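PDB 1WR2: hypothetical protein PH1789 from Pyrococcus horikoshii, which is of unknown function but contains a domain of the ATP-grasp family. Local coordinates for residues R7-V12 with K205-E210. Residues are numbered along the deposited sequence; the frame is centred on the assembly and turned at random.
Sequences RVIEEV and KDYIKE
Y207 meets I9 and E10, two consecutive residues of helix 3-14, and a tyrosine suits this half-open site because its ring can pack against an aliphatic side chain while its rim borders a polar one. The gamma-methyl of I9 reaches the ring obliquely, CG2 lying 3.8 Å from CD1 of Y207. CG1 stands anti to the carbonyl carbon of I9 (chi1 -70°), which leaves CG2 anti to the backbone N; CD1 of I9 meets CB of Y207 at 4.0 Å. A branched apolar residue fits this buried place, where I9 also touches L234. Farther out, the E10 carboxylate comes to the ring edge near its plane, with OE2 3.2 Å from CE1 of Y207. The two flat groups are turned 77° apart, and a probably charged oxygen near the ring hydrogens would make at most a weak C-H...O contact. A bend at chi2 (-57°) brings the glutamate, polar as befits its exposed position, to the ring.

Next comes I208, whose apolar side chain is buried against L234. K209 and E210 then form a classic beta bulge opposite I233, and their charged side chains, suited to the surface, make a salt bridge whose hydrogen bond, NZ of K209 to OE1 of E210, is weak at 3.3 Å. The contact thus packs helix 3-14, whose V8 and V12 touch helix 22-30 and strand 19-20, against the turn leading into strand 208-218, where the Y207 backbone is hydrogen-bonded with K235, just past strand 225-234.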
ATOM      1  N   ARG A   7      14.986  -3.250   9.956  1.00 52.13           N
ATOM      2  CA  ARG A   7      16.094  -3.422   9.025  1.00 54.28           C
ATOM      3  C   ARG A   7      15.838  -2.626   7.749  1.00 54.21           C
ATOM      4  O   ARG A   7      16.662  -1.808   7.335  1.00 55.13           O
ATOM      5  CB  ARG A   7      16.254  -4.903   8.682  1.00 57.31           C
ATOM      6  CG  ARG A   7      17.649  -5.294   8.209  1.00 61.77           C
ATOM      7  CD  ARG A   7      17.568  -6.357   7.130  1.00 65.21           C
ATOM      8  NE  ARG A   7      17.195  -5.763   5.849  1.00 69.67           N
ATOM      9  CZ  ARG A   7      16.730  -6.447   4.809  1.00 70.93           C
ATOM     10  NH1 ARG A   7      16.570  -7.760   4.896  1.00 71.99           N
ATOM     11  NH2 ARG A   7      16.433  -5.817   3.680  1.00 72.53           N
ATOM     12  N   VAL A   8      14.687  -2.867   7.131  1.00 52.98           N
ATOM     13  CA  VAL A   8      14.325  -2.169   5.907  1.00 50.87           C
ATOM     14  C   VAL A   8      14.267  -0.668   6.175  1.00 49.75           C
ATOM     15  O   VAL A   8      14.735   0.133   5.365  1.00 50.22           O
ATOM     16  CB  VAL A   8      12.959  -2.660   5.373  1.00 50.84           C
ATOM     17  CG1 VAL A   8      12.674  -2.040   4.015  1.00 50.23           C
ATOM     18  CG2 VAL A   8      12.960  -4.178   5.270  1.00 50.41           C
ATOM     19  N   ILE A   9      13.701  -0.288   7.317  1.00 48.33           N
ATOM     20  CA  ILE A   9      13.604   1.123   7.680  1.00 48.37           C
ATOM     21  C   ILE A   9      14.991   1.753   7.826  1.00 50.44           C
ATOM     22  O   ILE A   9      15.286   2.779   7.205  1.00 48.95           O
ATOM     23  CB  ILE A   9      12.818   1.306   8.998  1.00 46.12           C
ATOM     24  CG1 ILE A   9      11.337   0.991   8.765  1.00 44.84           C
ATOM     25  CG2 ILE A   9      12.981   2.723   9.510  1.00 45.80           C
ATOM     26  CD1 ILE A   9      10.483   1.052  10.015  1.00 44.30           C
ATOM     27  N   GLU A  10      15.842   1.143   8.646  1.00 53.69           N
ATOM     28  CA  GLU A  10      17.195   1.656   8.854  1.00 57.23           C
ATOM     29  C   GLU A  10      17.914   1.841   7.521  1.00 58.00           C
ATOM     30  O   GLU A  10      18.509   2.890   7.258  1.00 58.19           O
ATOM     31  CB  GLU A  10      18.004   0.696   9.734  1.00 59.52           C
ATOM     32  CG  GLU A  10      17.694   0.762  11.225  1.00 64.16           C
ATOM     33  CD  GLU A  10      17.886   2.157  11.808  1.00 67.31           C
ATOM     34  OE1 GLU A  10      18.805   2.877  11.357  1.00 69.78           O
ATOM     35  OE2 GLU A  10      17.128   2.530  12.729  1.00 69.09           O
ATOM     36  N   GLU A  11      17.849   0.810   6.686  1.00 58.16           N
ATOM     37  CA  GLU A  11      18.489   0.823   5.374  1.00 59.88           C
ATOM     38  C   GLU A  11      18.117   2.068   4.575  1.00 58.61           C
ATOM     39  O   GLU A  11      18.979   2.716   3.975  1.00 58.76           O
ATOM     40  CB  GLU A  11      18.094  -0.440   4.604  1.00 62.64           C
ATOM     41  CG  GLU A  11      18.817  -0.635   3.277  1.00 67.89           C
ATOM     42  CD  GLU A  11      18.579  -2.017   2.678  1.00 70.23           C
ATOM     43  OE1 GLU A  11      19.101  -2.286   1.574  1.00 72.14           O
ATOM     44  OE2 GLU A  11      17.873  -2.833   3.312  1.00 71.47           O
ATOM     45  N   VAL A  12      16.831   2.401   4.573  1.00 56.58           N
ATOM     46  CA  VAL A  12      16.343   3.566   3.851  1.00 55.84           C
ATOM     47  C   VAL A  12      16.899   4.850   4.453  1.00 56.51           C
ATOM     48  O   VAL A  12      17.375   5.732   3.734  1.00 55.78           O
ATOM     49  CB  VAL A  12      14.796   3.622   3.880  1.00 55.35           C
ATOM     50  CG1 VAL A  12      14.304   4.902   3.237  1.00 53.39           C
ATOM     51  CG2 VAL A  12      14.224   2.411   3.153  1.00 54.02           C
ATOM     52  N   LYS A 205       6.753   3.570  16.421  1.00 42.37           N
ATOM     53  CA  LYS A 205       6.373   4.969  16.584  1.00 45.59           C
ATOM     54  C   LYS A 205       7.506   5.991  16.485  1.00 45.64           C
ATOM     55  O   LYS A 205       7.269   7.142  16.110  1.00 44.77           O
ATOM     56  CB  LYS A 205       5.589   5.179  17.887  1.00 48.27           C
ATOM     57  CG  LYS A 205       6.274   4.737  19.158  1.00 53.83           C
ATOM     58  CD  LYS A 205       5.417   5.137  20.354  1.00 56.55           C
ATOM     59  CE  LYS A 205       5.870   4.452  21.634  1.00 60.34           C
ATOM     60  NZ  LYS A 205       5.626   2.975  21.587  1.00 62.46           N
ATOM     61  N   ASP A 206       8.733   5.594  16.803  1.00 46.20           N
ATOM     62  CA  ASP A 206       9.844   6.537  16.705  1.00 47.36           C
ATOM     63  C   ASP A 206      10.408   6.590  15.287  1.00 46.28           C
ATOM     64  O   ASP A 206      11.181   7.490  14.946  1.00 44.38           O
ATOM     65  CB  ASP A 206      10.958   6.166  17.687  1.00 51.13           C
ATOM     66  CG  ASP A 206      10.591   6.476  19.122  1.00 54.23           C
ATOM     67  OD1 ASP A 206      10.227   7.638  19.402  1.00 55.57           O
ATOM     68  OD2 ASP A 206      10.665   5.559  19.969  1.00 57.30           O
ATOM     69  N   TYR A 207      10.007   5.628  14.463  1.00 44.59           N
ATOM     70  CA  TYR A 207      10.472   5.551  13.084  1.00 45.33           C
ATOM     71  C   TYR A 207       9.536   6.189  12.065  1.00 44.55           C
ATOM     72  O   TYR A 207       9.957   7.005  11.241  1.00 43.45           O
ATOM     73  CB  TYR A 207      10.677   4.091  12.678  1.00 47.83           C
ATOM     74  CG  TYR A 207      11.800   3.389  13.396  1.00 52.85           C
ATOM     75  CD1 TYR A 207      13.131   3.742  13.169  1.00 54.74           C
ATOM     76  CD2 TYR A 207      11.535   2.365  14.303  1.00 54.54           C
ATOM     77  CE1 TYR A 207      14.169   3.091  13.826  1.00 58.01           C
ATOM     78  CE2 TYR A 207      12.564   1.709  14.967  1.00 57.76           C
ATOM     79  CZ  TYR A 207      13.877   2.075  14.724  1.00 58.77           C
ATOM     80  OH  TYR A 207      14.895   1.423  15.381  1.00 62.67           O
ATOM     81  N   ILE A 208       8.266   5.799  12.127  1.00 42.54           N
ATOM     82  CA  ILE A 208       7.250   6.264  11.188  1.00 40.69           C
ATOM     83  C   ILE A 208       6.527   7.569  11.532  1.00 40.28           C
ATOM     84  O   ILE A 208       6.001   7.739  12.631  1.00 38.30           O
ATOM     85  CB  ILE A 208       6.195   5.154  10.982  1.00 41.89           C
ATOM     86  CG1 ILE A 208       6.899   3.870  10.551  1.00 39.19           C
ATOM     87  CG2 ILE A 208       5.145   5.586   9.950  1.00 39.41           C
ATOM     88  CD1 ILE A 208       6.044   2.633  10.677  1.00 38.27           C
ATOM     89  N   LYS A 209       6.517   8.490  10.575  1.00 38.12           N
ATOM     90  CA  LYS A 209       5.831   9.769  10.740  1.00 38.79           C
ATOM     91  C   LYS A 209       4.379   9.549  10.320  1.00 38.14           C
ATOM     92  O   LYS A 209       3.446   9.865  11.063  1.00 38.26           O
ATOM     93  CB  LYS A 209       6.477  10.829   9.849  1.00 38.85           C
ATOM     94  CG  LYS A 209       5.840  12.205   9.917  1.00 41.87           C
ATOM     95  CD  LYS A 209       6.596  13.181   9.009  1.00 46.53           C
ATOM     96  CE  LYS A 209       6.045  14.600   9.097  1.00 47.05           C
ATOM     97  NZ  LYS A 209       4.646  14.677   8.598  1.00 50.23           N
ATOM     98  N   GLU A 210       4.196   9.002   9.119  1.00 34.87           N
ATOM     99  CA  GLU A 210       2.861   8.724   8.605  1.00 35.66           C
ATOM    100  C   GLU A 210       2.877   7.617   7.560  1.00 34.07           C
ATOM    101  O   GLU A 210       3.924   7.263   7.024  1.00 31.46           O
ATOM    102  CB  GLU A 210       2.233   9.999   8.026  1.00 36.55           C
ATOM    103  CG  GLU A 210       3.122  10.765   7.068  1.00 43.12           C
ATOM    104  CD  GLU A 210       2.501  12.070   6.620  1.00 43.47           C
ATOM    105  OE1 GLU A 210       2.122  12.887   7.488  1.00 47.68           O
ATOM    106  OE2 GLU A 210       2.396  12.284   5.397  1.00 45.31           O
TER